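Local coordinates for protein BtGH115A (Bacteroides thetaiotaomicron, PDB 5BY3) that acts as a family GH115 4-O-methyl-alpha-glucuronidase with specificity for decorated arabinogalactans, at residues E245-N250 against Q274-R279; K260-Y265 against K301-K306; L292-V297 against D316-D321. All blocks are in the same frame, centred on the assembly; numbering follows the deposited sequence.

Overall arrangement
From the N terminus, the chain leaves strand 238-239 and runs through 245-250, which meets helix 265-283 at 274-279; this closes the loop of contact 1 around helix 251-258. Contact 2 opens inside that loop, at 260-265, and closes only at 301-306, beyond strand 290-291, so contacts 1 and 2 cross. Contact 3 starts at 292-297, after contact 1 has closed, and ends on helix 308-329; it crosses contact 2 and follows contact 1 in series. The three centres lie 11 to 15 Å apart. Trp-276, Tyr-265, Pro-246 and Met-294 link them, tying the segments after the third and fourth barrel strands to helices 265-283 and 308-329.

Contact 1: E245-N250 against Q274-R279; sequences EPMACN and QFWEDR
The indole of Trp-276 takes CG of Met-247, a selenomethionine, on one face: the atom lies 4.1 Å from the centroid of the five-membered ring and 16° off its normal, a CH-pi contact. Cys-249 SG sits instead at the edge of that ring. The same sulfur approaches the Phe-275 ring obliquely, 4.4 Å from its centroid, while Trp-276 NE1 lies at the edge of Phe-275, in its plane. The third flat group, the guanidinium of Arg-279, receives Ala-248 O at its edge; NH1 donates to this carbonyl over 2.9 Å at an N-H...O angle of 145°. Bends at chi2 (64°) and chi3 bring NH1 there, and the aliphatic part of Arg-279 passes Cys-249 SG, which is 3.6 Å from CB. Salt bridges to Glu-254 and Glu-282 engage NH2 and NE. With a leucine in place of Arg-279, Ala-248 O would probably lose this donor and the two glutamates their shared counter-charge. The buried contact thus joins the loop following strand 238-239 to helix 265-283, with Glu-254 of helix 251-258 beside it and Gln-322 and Leu-326 of helix 308-329 packing on Pro-246 and Met-247.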
ATOM      1  N   GLU A 245      15.138   6.742  10.831  1.00 48.72           N
ATOM      2  CA  GLU A 245      16.354   6.818  10.016  1.00 45.06           C
ATOM      3  C   GLU A 245      16.595   8.275   9.579  1.00 44.19           C
ATOM      4  O   GLU A 245      16.538   8.607   8.363  1.00 41.30           O
ATOM      5  CB  GLU A 245      16.255   5.899   8.816  1.00 45.60           C
ATOM      6  CG  GLU A 245      16.308   4.418   9.067  1.00 50.40           C
ATOM      7  CD  GLU A 245      16.068   3.682   7.770  1.00 58.15           C
ATOM      8  OE1 GLU A 245      14.875   3.565   7.374  1.00 67.06           O
ATOM      9  OE2 GLU A 245      17.059   3.266   7.122  1.00 55.60           O
ATOM     10  N   PRO A 246      16.894   9.136  10.576  1.00 42.61           N
ATOM     11  CA  PRO A 246      17.026  10.579  10.455  1.00 39.73           C
ATOM     12  C   PRO A 246      17.951  11.083   9.393  1.00 39.81           C
ATOM     13  O   PRO A 246      17.600  12.069   8.744  1.00 42.37           O
ATOM     14  CB  PRO A 246      17.574  11.007  11.813  1.00 43.16           C
ATOM     15  CG  PRO A 246      17.162   9.933  12.746  1.00 43.86           C
ATOM     16  CD  PRO A 246      17.272   8.685  11.929  1.00 40.65           C
HETATM   17  N   MSE A 247      19.131  10.468   9.193  1.00 38.49           N
HETATM   18  CA  MSE A 247      19.601  11.614   8.312  1.00 45.64           C
HETATM   19  C   MSE A 247      20.172  10.983   7.125  1.00 48.60           C
HETATM   20  O   MSE A 247      21.400  10.876   7.006  1.00 50.93           O
HETATM   21  CB  MSE A 247      20.670  12.611   8.854  1.00 46.95           C
HETATM   22  CG  MSE A 247      20.194  13.635   9.873  1.00 44.79           C
HETATM   23 SE   MSE A 247      19.401  15.195   8.969  1.00 60.60          SE
HETATM   24  CE  MSE A 247      21.133  15.754   8.290  1.00 41.26           C
ATOM     25  N   ALA A 248      19.291  10.520   6.242  1.00 52.20           N
ATOM     26  CA  ALA A 248      19.669   9.490   5.258  1.00 53.08           C
ATOM     27  C   ALA A 248      20.460   8.344   5.937  1.00 49.84           C
ATOM     28  O   ALA A 248      21.210   7.611   5.284  1.00 50.98           O
ATOM     29  CB  ALA A 248      20.463  10.120   4.123  1.00 51.64           C
ATOM     30  N   CYS A 249      20.250   8.194   7.250  1.00 50.23           N
ATOM     31  CA  CYS A 249      21.097   7.391   8.128  1.00 51.73           C
ATOM     32  C   CYS A 249      20.371   6.231   8.761  1.00 52.25           C
ATOM     33  O   CYS A 249      19.579   6.382   9.682  1.00 49.78           O
ATOM     34  CB  CYS A 249      21.726   8.266   9.220  1.00 57.88           C
ATOM     35  SG  CYS A 249      23.388   8.798   8.794  1.00 52.25           S
ATOM     36  N   ASN A 250      20.667   5.054   8.245  1.00 56.82           N
ATOM     37  CA  ASN A 250      20.101   3.827   8.762  1.00 52.83           C
ATOM     38  C   ASN A 250      20.798   3.402  10.076  1.00 44.84           C
ATOM     39  O   ASN A 250      21.780   2.671  10.054  1.00 41.38           O
ATOM     40  CB  ASN A 250      20.160   2.725   7.674  1.00 47.88           C
ATOM     41  CG  ASN A 250      19.786   1.348   8.205  1.00 48.39           C
ATOM     42  OD1 ASN A 250      19.449   1.178   9.386  1.00 50.69           O
ATOM     43  ND2 ASN A 250      19.864   0.354   7.342  1.00 54.59           N
ATOM     44  N   GLN A 274      28.363  13.390  14.590  1.00 53.88           N
ATOM     45  CA  GLN A 274      29.430  12.977  13.675  1.00 54.78           C
ATOM     46  C   GLN A 274      28.923  11.954  12.667  1.00 53.14           C
ATOM     47  O   GLN A 274      29.043  12.154  11.475  1.00 55.78           O
ATOM     48  CB  GLN A 274      30.600  12.368  14.456  1.00 63.07           C
ATOM     49  CG  GLN A 274      31.438  13.360  15.269  1.00 87.07           C
ATOM     50  CD  GLN A 274      32.680  12.735  15.920  1.00 90.88           C
ATOM     51  OE1 GLN A 274      32.693  11.547  16.265  1.00 99.57           O
ATOM     52  NE2 GLN A 274      33.733  13.536  16.082  1.00 87.08           N
ATOM     53  N   PHE A 275      28.388  10.849  13.188  1.00 54.83           N
ATOM     54  CA  PHE A 275      27.673   9.792  12.462  1.00 50.10           C
ATOM     55  C   PHE A 275      26.800  10.344  11.315  1.00 46.64           C
ATOM     56  O   PHE A 275      27.039  10.039  10.155  1.00 49.22           O
ATOM     57  CB  PHE A 275      26.838   9.008  13.508  1.00 49.87           C
ATOM     58  CG  PHE A 275      25.910   7.985  12.936  1.00 48.15           C
ATOM     59  CD1 PHE A 275      26.397   6.763  12.454  1.00 55.32           C
ATOM     60  CD2 PHE A 275      24.539   8.215  12.903  1.00 49.12           C
ATOM     61  CE1 PHE A 275      25.533   5.805  11.939  1.00 51.27           C
ATOM     62  CE2 PHE A 275      23.674   7.263  12.385  1.00 51.31           C
ATOM     63  CZ  PHE A 275      24.176   6.060  11.904  1.00 52.48           C
ATOM     64  N   TRP A 276      25.814  11.177  11.651  1.00 47.99           N
ATOM     65  CA  TRP A 276      24.963  11.873  10.669  1.00 44.85           C
ATOM     66  C   TRP A 276      25.777  12.664   9.634  1.00 55.18           C
ATOM     67  O   TRP A 276      25.579  12.484   8.419  1.00 59.51           O
ATOM     68  CB  TRP A 276      24.014  12.821  11.396  1.00 42.63           C
ATOM     69  CG  TRP A 276      22.985  12.192  12.224  1.00 39.72           C
ATOM     70  CD1 TRP A 276      22.482  10.924  12.089  1.00 42.39           C
ATOM     71  CD2 TRP A 276      22.267  12.788  13.292  1.00 39.82           C
ATOM     72  NE1 TRP A 276      21.530  10.684  13.028  1.00 40.69           N
ATOM     73  CE2 TRP A 276      21.346  11.816  13.770  1.00 40.88           C
ATOM     74  CE3 TRP A 276      22.305  14.039  13.908  1.00 40.59           C
ATOM     75  CZ2 TRP A 276      20.466  12.059  14.835  1.00 42.38           C
ATOM     76  CZ3 TRP A 276      21.417  14.293  14.959  1.00 37.31           C
ATOM     77  CH2 TRP A 276      20.510  13.297  15.416  1.00 43.68           C
ATOM     78  N   GLU A 277      26.718  13.485  10.130  1.00 57.56           N
ATOM     79  CA  GLU A 277      27.535  14.405   9.325  1.00 58.12           C
ATOM     80  C   GLU A 277      28.272  13.749   8.180  1.00 55.06           C
ATOM     81  O   GLU A 277      28.243  14.251   7.052  1.00 60.73           O
ATOM     82  CB  GLU A 277      28.533  15.160  10.206  1.00 67.38           C
ATOM     83  CG  GLU A 277      29.585  15.962   9.437  1.00 71.65           C
ATOM     84  CD  GLU A 277      30.583  16.641  10.351  1.00 78.40           C
ATOM     85  OE1 GLU A 277      30.537  17.898  10.462  1.00 73.47           O
ATOM     86  OE2 GLU A 277      31.397  15.906  10.963  1.00 77.91           O
ATOM     87  N   ASP A 278      28.940  12.639   8.456  1.00 53.37           N
ATOM     88  CA  ASP A 278      29.742  11.985   7.431  1.00 54.44           C
ATOM     89  C   ASP A 278      28.885  11.668   6.221  1.00 58.09           C
ATOM     90  O   ASP A 278      29.335  11.789   5.082  1.00 61.45           O
ATOM     91  CB  ASP A 278      30.374  10.720   7.992  1.00 61.88           C
ATOM     92  CG  ASP A 278      31.357  10.998   9.126  1.00 65.98           C
ATOM     93  OD1 ASP A 278      31.688  12.191   9.337  1.00 65.61           O
ATOM     94  OD2 ASP A 278      31.809  10.011   9.782  1.00 58.84           O
ATOM     95  N   ARG A 279      27.631  11.294   6.506  1.00 59.64           N
ATOM     96  CA  ARG A 279      26.647  10.866   5.523  1.00 54.35           C
ATOM     97  C   ARG A 279      26.105  12.037   4.705  1.00 51.64           C
ATOM     98  O   ARG A 279      26.113  11.977   3.493  1.00 50.61           O
ATOM     99  CB  ARG A 279      25.510  10.104   6.225  1.00 49.66           C
ATOM    100  CG  ARG A 279      24.244   9.879   5.415  1.00 41.23           C
ATOM    101  CD  ARG A 279      24.441   9.001   4.173  1.00 42.73           C
ATOM    102  NE  ARG A 279      25.383   7.907   4.366  1.00 40.37           N
ATOM    103  CZ  ARG A 279      25.094   6.776   4.984  1.00 40.08           C
ATOM    104  NH1 ARG A 279      23.874   6.567   5.484  1.00 46.07           N
ATOM    105  NH2 ARG A 279      26.014   5.848   5.105  1.00 35.86           N
TER

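Contact 2: K260-Y265 against K301-K306; sequences KGAYDY and KMQGAK
Asp-264 and Gly-304 meet closely: the carboxylate oxygen OD2 of Asp-264 is 3.0 Å from CA of Gly-304. The backbone N of Gly-304 is equally near, but its angle to OD2 is too poor for a hydrogen bond, so proximity alone describes this pair. A beta carbon built on Gly-304 would fall 2.2 Å from OD2 of Asp-264, which shows how little space a side chain would have here. Gln-303 CB also touches OD2 of Asp-264, at 3.4 Å. Beyond it, with CG beside the backbone N (chi1 -43°) and the rest extended, the Gln-303 side chain runs alongside the carbonyl of Tyr-263; CD of Gln-303 stands 3.3 Å from O of Tyr-263. Tyr-263 and Asp-264 are buried, and the Tyr-263 ring meets Trp-255 edge-to-face. No hydrogen bond crosses between the two segments.

The solvent side is looser. There Ala-262 CB approaches OE1 of Gln-303 at 3.7 Å; Ala-262 is exposed and Gln-303 partly so. Gly-304 is itself exposed, although it packs closely on OD2.

Tyr-263 is the centre of an inverse gamma turn, and Asp-264 next to it is the N-cap of helix 265-283: its OD1 accepts from the backbone N of Asn-267, while OD2 faces Gly-304. The result is a capped helix start laid against the loop that follows the fourth strand of a TIM-barrel domain.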
ATOM      1  N   LYS A 260      29.733   5.256  17.620  1.00 60.29           N
ATOM      2  CA  LYS A 260      30.535   5.039  18.835  1.00 57.84           C
ATOM      3  C   LYS A 260      29.708   5.303  20.075  1.00 51.79           C
ATOM      4  O   LYS A 260      29.158   6.391  20.233  1.00 49.72           O
ATOM      5  CB  LYS A 260      31.828   5.880  18.814  1.00 69.58           C
ATOM      6  CG  LYS A 260      33.047   5.156  18.218  1.00 76.33           C
ATOM      7  CD  LYS A 260      34.152   6.112  17.750  1.00 86.52           C
ATOM      8  CE  LYS A 260      33.964   6.539  16.293  1.00 85.45           C
ATOM      9  NZ  LYS A 260      34.201   7.996  16.064  1.00 70.77           N
ATOM     10  N   GLY A 261      29.588   4.291  20.938  1.00 47.06           N
ATOM     11  CA  GLY A 261      28.851   4.458  22.187  1.00 45.19           C
ATOM     12  C   GLY A 261      27.370   4.387  21.944  1.00 49.03           C
ATOM     13  O   GLY A 261      26.923   3.860  20.928  1.00 49.19           O
ATOM     14  N   ALA A 262      26.593   4.889  22.884  1.00 53.11           N
ATOM     15  CA  ALA A 262      25.140   4.803  22.764  1.00 57.84           C
ATOM     16  C   ALA A 262      24.552   5.785  21.704  1.00 59.25           C
ATOM     17  O   ALA A 262      25.064   6.900  21.535  1.00 61.79           O
ATOM     18  CB  ALA A 262      24.476   4.970  24.136  1.00 49.72           C
ATOM     19  N   TYR A 263      23.493   5.337  21.004  1.00 57.62           N
ATOM     20  CA  TYR A 263      22.677   6.153  20.087  1.00 49.02           C
ATOM     21  C   TYR A 263      21.699   6.976  20.901  1.00 51.00           C
ATOM     22  O   TYR A 263      20.486   6.694  20.979  1.00 52.01           O
ATOM     23  CB  TYR A 263      21.957   5.264  19.080  1.00 46.84           C
ATOM     24  CG  TYR A 263      21.159   5.976  18.008  1.00 46.24           C
ATOM     25  CD1 TYR A 263      21.792   6.679  16.983  1.00 47.11           C
ATOM     26  CD2 TYR A 263      19.751   5.900  17.988  1.00 46.57           C
ATOM     27  CE1 TYR A 263      21.049   7.305  15.971  1.00 49.99           C
ATOM     28  CE2 TYR A 263      18.999   6.528  16.999  1.00 47.04           C
ATOM     29  CZ  TYR A 263      19.655   7.231  15.988  1.00 53.02           C
ATOM     30  OH  TYR A 263      18.927   7.852  14.995  1.00 54.24           O
ATOM     31  N   ASP A 264      22.255   8.021  21.501  1.00 52.24           N
ATOM     32  CA  ASP A 264      21.626   8.757  22.577  1.00 56.08           C
ATOM     33  C   ASP A 264      22.118  10.191  22.451  1.00 57.60           C
ATOM     34  O   ASP A 264      23.344  10.453  22.529  1.00 51.25           O
ATOM     35  CB  ASP A 264      22.071   8.150  23.931  1.00 60.55           C
ATOM     36  CG  ASP A 264      21.455   8.851  25.119  1.00 63.12           C
ATOM     37  OD1 ASP A 264      21.943   9.925  25.515  1.00 69.01           O
ATOM     38  OD2 ASP A 264      20.466   8.330  25.649  1.00 66.45           O
ATOM     39  N   TYR A 265      21.180  11.117  22.246  1.00 51.63           N
ATOM     40  CA  TYR A 265      21.588  12.491  21.997  1.00 57.33           C
ATOM     41  C   TYR A 265      21.796  13.253  23.302  1.00 61.18           C
ATOM     42  O   TYR A 265      22.647  14.144  23.374  1.00 64.87           O
ATOM     43  CB  TYR A 265      20.610  13.212  21.062  1.00 53.05           C
ATOM     44  CG  TYR A 265      21.262  14.209  20.129  1.00 51.14           C
ATOM     45  CD1 TYR A 265      22.031  13.771  19.054  1.00 52.16           C
ATOM     46  CD2 TYR A 265      21.095  15.602  20.304  1.00 52.46           C
ATOM     47  CE1 TYR A 265      22.630  14.667  18.181  1.00 53.20           C
ATOM     48  CE2 TYR A 265      21.671  16.513  19.423  1.00 47.18           C
ATOM     49  CZ  TYR A 265      22.436  16.036  18.362  1.00 52.97           C
ATOM     50  OH  TYR A 265      23.055  16.874  17.469  1.00 52.18           O
ATOM     51  N   LYS A 301      11.370   3.405  21.947  1.00 99.79           N
ATOM     52  CA  LYS A 301      11.662   4.742  22.479  1.00 97.70           C
ATOM     53  C   LYS A 301      12.991   5.217  21.890  1.00 86.89           C
ATOM     54  O   LYS A 301      13.799   4.395  21.459  1.00 96.41           O
ATOM     55  CB  LYS A 301      11.763   4.708  24.031  1.00 94.82           C
ATOM     56  CG  LYS A 301      10.762   3.822  24.776  1.00104.45           C
ATOM     57  CD  LYS A 301       9.339   4.385  24.732  1.00110.55           C
ATOM     58  CE  LYS A 301       8.272   3.296  24.571  1.00100.66           C
ATOM     59  NZ  LYS A 301       7.000   3.827  23.989  1.00 85.09           N
HETATM   60  N   MSE A 302      13.222   6.527  21.846  1.00 83.55           N
HETATM   61  CA  MSE A 302      14.625   7.029  21.813  1.00 81.96           C
HETATM   62  C   MSE A 302      15.231   6.718  23.169  1.00 74.12           C
HETATM   63  O   MSE A 302      14.517   6.553  24.185  1.00 68.54           O
HETATM   64  CB  MSE A 302      14.818   8.522  21.522  1.00 71.01           C
HETATM   65  CG  MSE A 302      13.946   9.284  22.517  1.00 73.14           C
HETATM   66 SE   MSE A 302      14.050  11.196  22.185  1.00 80.79          SE
HETATM   67  CE  MSE A 302      12.302  11.308  21.316  1.00 61.24           C
ATOM     68  N   GLN A 303      16.556   6.624  23.182  1.00 68.99           N
ATOM     69  CA  GLN A 303      17.307   6.458  24.410  1.00 66.34           C
ATOM     70  C   GLN A 303      17.439   7.817  25.092  1.00 67.05           C
ATOM     71  O   GLN A 303      17.370   8.853  24.415  1.00 63.71           O
ATOM     72  CB  GLN A 303      18.676   5.879  24.085  1.00 64.80           C
ATOM     73  CG  GLN A 303      18.641   4.748  23.059  1.00 58.02           C
ATOM     74  CD  GLN A 303      19.969   4.052  22.948  1.00 55.67           C
ATOM     75  OE1 GLN A 303      20.868   4.281  23.756  1.00 63.76           O
ATOM     76  NE2 GLN A 303      20.114   3.208  21.933  1.00 61.40           N
ATOM     77  N   GLY A 304      17.579   7.811  26.421  1.00 65.60           N
ATOM     78  CA  GLY A 304      18.021   9.000  27.179  1.00 64.93           C
ATOM     79  C   GLY A 304      16.935   9.930  27.666  1.00 65.43           C
ATOM     80  O   GLY A 304      17.184  10.801  28.522  1.00 59.78           O
ATOM     81  N   ALA A 305      15.735   9.752  27.109  1.00 72.84           N
ATOM     82  CA  ALA A 305      14.528  10.412  27.621  1.00 79.10           C
ATOM     83  C   ALA A 305      13.437   9.386  27.892  1.00 79.88           C
ATOM     84  O   ALA A 305      13.317   8.396  27.156  1.00 76.29           O
ATOM     85  CB  ALA A 305      14.045  11.491  26.661  1.00 81.95           C
ATOM     86  N   LYS A 306      12.663   9.625  28.957  1.00 84.13           N
ATOM     87  CA  LYS A 306      11.621   8.689  29.407  1.00 85.77           C
ATOM     88  C   LYS A 306      10.227   9.250  29.123  1.00 90.14           C
ATOM     89  O   LYS A 306       9.413   8.597  28.458  1.00 92.92           O
ATOM     90  CB  LYS A 306      11.795   8.338  30.895  1.00 80.72           C
ATOM     91  CG  LYS A 306      11.663   6.860  31.222  1.00 73.08           C
ATOM     92  CD  LYS A 306      12.316   6.560  32.565  1.00 77.13           C
ATOM     93  CE  LYS A 306      11.983   5.160  33.059  1.00 75.60           C
ATOM     94  NZ  LYS A 306      11.696   5.141  34.527  1.00 61.93           N
TER

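Contact 3: L292-V297 against D316-D321; sequences LGMRGV and DRVFVD
Ring contacts come first: the Phe-319 edge abuts Gly-293, whose CA is 3.8 Å from CE1 of Phe-319. The Gly-293 N lies in the plane of that ring, at its edge. Leu-292 CB approaches CE1 of Phe-319 obliquely, at 4.2 Å. With CG anti to its carbonyl carbon (chi1 -66°), Phe-319 swings its ring toward the loop, although its CB does not head there.

Val-318, whose CB points at the loop, makes two methyl contacts: CG1 lies against the backbone carbonyl of Gly-293, 3.8 Å from its O, and CG2 makes the apolar one, a lighter touch 4.4 Å from SE of Met-294, a selenomethionine.

Polar bonding does not cross between the two segments. Gly-293 N is instead held by OE1 of Gln-322, one turn on from Val-318 along helix 308-329. The backbone of Gly-293 (phi 97°, psi -162°) would jam a beta carbon against the preceding carbonyl O, so the absent side chain matches this conformation.

Leu-292 makes backbone hydrogen bonds with Val-340 on strand 339-341. Strand 290-291, its loop, helix 308-329 and parallel strand 339-341 form a beta-alpha-beta crossover, the repeating element of a TIM barrel, with the loop folded back onto its own helix.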
ATOM      1  N   LEU A 292      13.724  14.034   9.509  1.00 41.68           N
ATOM      2  CA  LEU A 292      14.202  14.716  10.710  1.00 44.55           C
ATOM      3  C   LEU A 292      13.829  13.958  11.971  1.00 49.24           C
ATOM      4  O   LEU A 292      12.982  13.058  11.928  1.00 48.60           O
ATOM      5  CB  LEU A 292      13.693  16.152  10.766  1.00 42.77           C
ATOM      6  CG  LEU A 292      14.247  17.140   9.744  1.00 45.67           C
ATOM      7  CD1 LEU A 292      13.948  18.552  10.228  1.00 47.69           C
ATOM      8  CD2 LEU A 292      15.739  16.952   9.512  1.00 42.12           C
ATOM      9  N   GLY A 293      14.468  14.325  13.087  1.00 49.64           N
ATOM     10  CA  GLY A 293      14.106  13.798  14.398  1.00 45.58           C
ATOM     11  C   GLY A 293      14.971  12.645  14.837  1.00 48.10           C
ATOM     12  O   GLY A 293      16.055  12.440  14.309  1.00 43.89           O
HETATM   13  N   MSE A 294      14.467  11.897  15.815  1.00 58.21           N
HETATM   14  CA  MSE A 294      15.194  10.785  16.450  1.00 65.33           C
HETATM   15  C   MSE A 294      14.226   9.851  17.155  1.00 68.78           C
HETATM   16  O   MSE A 294      13.329  10.288  17.896  1.00 62.95           O
HETATM   17  CB  MSE A 294      16.248  11.286  17.449  1.00 55.42           C
HETATM   18  CG  MSE A 294      17.322  10.218  17.602  1.00 59.35           C
HETATM   19 SE   MSE A 294      18.861  10.957  18.581  1.00 62.28          SE
HETATM   20  CE  MSE A 294      20.054   9.417  18.819  1.00 63.88           C
ATOM     21  N   ARG A 295      14.404   8.551  16.903  1.00 73.39           N
ATOM     22  CA  ARG A 295      13.753   7.478  17.668  1.00 69.25           C
ATOM     23  C   ARG A 295      14.857   6.538  18.151  1.00 71.83           C
ATOM     24  O   ARG A 295      15.988   6.996  18.416  1.00 76.75           O
ATOM     25  CB  ARG A 295      12.699   6.740  16.818  1.00 68.73           C
ATOM     26  CG  ARG A 295      11.456   7.555  16.460  1.00 61.05           C
ATOM     27  CD  ARG A 295      10.530   6.778  15.519  1.00 64.39           C
ATOM     28  NE  ARG A 295       9.606   5.891  16.237  1.00 60.54           N
ATOM     29  CZ  ARG A 295       9.422   4.594  15.980  1.00 53.18           C
ATOM     30  NH1 ARG A 295      10.059   3.979  14.984  1.00 44.86           N
ATOM     31  NH2 ARG A 295       8.557   3.918  16.720  1.00 56.28           N
ATOM     32  N   GLY A 296      14.543   5.244  18.261  1.00 68.10           N
ATOM     33  CA  GLY A 296      15.537   4.229  18.600  1.00 61.50           C
ATOM     34  C   GLY A 296      16.455   3.816  17.445  1.00 59.29           C
ATOM     35  O   GLY A 296      16.467   4.459  16.366  1.00 52.08           O
ATOM     36  N   VAL A 297      17.237   2.758  17.701  1.00 52.92           N
ATOM     37  CA  VAL A 297      18.011   2.036  16.691  1.00 65.67           C
ATOM     38  C   VAL A 297      17.131   1.454  15.546  1.00 71.69           C
ATOM     39  O   VAL A 297      17.431   1.668  14.351  1.00 69.05           O
ATOM     40  CB  VAL A 297      18.946   0.980  17.362  1.00 67.37           C
ATOM     41  CG1 VAL A 297      19.417  -0.086  16.368  1.00 68.90           C
ATOM     42  CG2 VAL A 297      20.140   1.682  18.010  1.00 59.84           C
ATOM     43  N   ASP A 316      13.836  19.304  19.856  1.00 66.42           N
ATOM     44  CA  ASP A 316      14.211  20.720  19.715  1.00 59.04           C
ATOM     45  C   ASP A 316      15.722  20.849  19.515  1.00 56.24           C
ATOM     46  O   ASP A 316      16.157  21.549  18.605  1.00 59.63           O
ATOM     47  CB  ASP A 316      13.732  21.542  20.931  1.00 62.38           C
ATOM     48  CG  ASP A 316      12.192  21.508  21.127  1.00 64.56           C
ATOM     49  OD1 ASP A 316      11.454  21.461  20.120  1.00 58.65           O
ATOM     50  OD2 ASP A 316      11.711  21.557  22.295  1.00 64.37           O
ATOM     51  N   ARG A 317      16.510  20.117  20.312  1.00 54.52           N
ATOM     52  CA  ARG A 317      17.982  20.130  20.203  1.00 58.83           C
ATOM     53  C   ARG A 317      18.416  19.464  18.900  1.00 59.49           C
ATOM     54  O   ARG A 317      19.371  19.903  18.238  1.00 63.21           O
ATOM     55  CB  ARG A 317      18.651  19.452  21.433  1.00 68.73           C
ATOM     56  CG  ARG A 317      20.194  19.469  21.462  1.00 74.82           C
ATOM     57  CD  ARG A 317      20.776  19.826  22.828  1.00 79.94           C
ATOM     58  NE  ARG A 317      20.190  21.067  23.365  1.00 92.39           N
ATOM     59  CZ  ARG A 317      20.546  22.316  23.023  1.00 99.44           C
ATOM     60  NH1 ARG A 317      21.522  22.544  22.142  1.00106.03           N
ATOM     61  NH2 ARG A 317      19.923  23.363  23.565  1.00 82.00           N
ATOM     62  N   VAL A 318      17.687  18.419  18.537  1.00 54.23           N
ATOM     63  CA  VAL A 318      18.015  17.595  17.385  1.00 52.39           C
ATOM     64  C   VAL A 318      17.708  18.323  16.071  1.00 49.25           C
ATOM     65  O   VAL A 318      18.542  18.345  15.184  1.00 46.11           O
ATOM     66  CB  VAL A 318      17.306  16.220  17.509  1.00 53.28           C
ATOM     67  CG1 VAL A 318      17.067  15.556  16.165  1.00 45.41           C
ATOM     68  CG2 VAL A 318      18.106  15.322  18.434  1.00 47.75           C
ATOM     69  N   PHE A 319      16.530  18.931  15.953  1.00 49.99           N
ATOM     70  CA  PHE A 319      16.183  19.682  14.733  1.00 54.53           C
ATOM     71  C   PHE A 319      17.247  20.730  14.388  1.00 57.53           C
ATOM     72  O   PHE A 319      17.732  20.794  13.247  1.00 61.16           O
ATOM     73  CB  PHE A 319      14.843  20.391  14.884  1.00 54.63           C
ATOM     74  CG  PHE A 319      13.658  19.480  14.996  1.00 55.06           C
ATOM     75  CD1 PHE A 319      13.708  18.142  14.565  1.00 54.75           C
ATOM     76  CD2 PHE A 319      12.450  19.989  15.459  1.00 54.78           C
ATOM     77  CE1 PHE A 319      12.589  17.328  14.635  1.00 52.57           C
ATOM     78  CE2 PHE A 319      11.317  19.170  15.541  1.00 65.66           C
ATOM     79  CZ  PHE A 319      11.386  17.838  15.113  1.00 59.54           C
ATOM     80  N   VAL A 320      17.629  21.508  15.402  1.00 55.47           N
ATOM     81  CA  VAL A 320      18.514  22.660  15.234  1.00 58.50           C
ATOM     82  C   VAL A 320      19.860  22.227  14.676  1.00 52.94           C
ATOM     83  O   VAL A 320      20.378  22.874  13.766  1.00 64.07           O
ATOM     84  CB  VAL A 320      18.613  23.522  16.540  1.00 62.97           C
ATOM     85  CG1 VAL A 320      19.656  24.616  16.415  1.00 60.43           C
ATOM     86  CG2 VAL A 320      17.260  24.155  16.892  1.00 58.75           C
ATOM     87  N   ASP A 321      20.386  21.103  15.159  1.00 56.29           N
ATOM     88  CA  ASP A 321      21.669  20.575  14.657  1.00 56.19           C
ATOM     89  C   ASP A 321      21.544  19.888  13.314  1.00 53.79           C
ATOM     90  O   ASP A 321      22.493  19.925  12.500  1.00 54.09           O
ATOM     91  CB  ASP A 321      22.306  19.560  15.607  1.00 65.49           C
ATOM     92  CG  ASP A 321      22.406  20.039  17.046  1.00 68.98           C
ATOM     93  OD1 ASP A 321      21.725  21.023  17.436  1.00 75.56           O
ATOM     94  OD2 ASP A 321      23.166  19.376  17.796  1.00 62.68           O
TER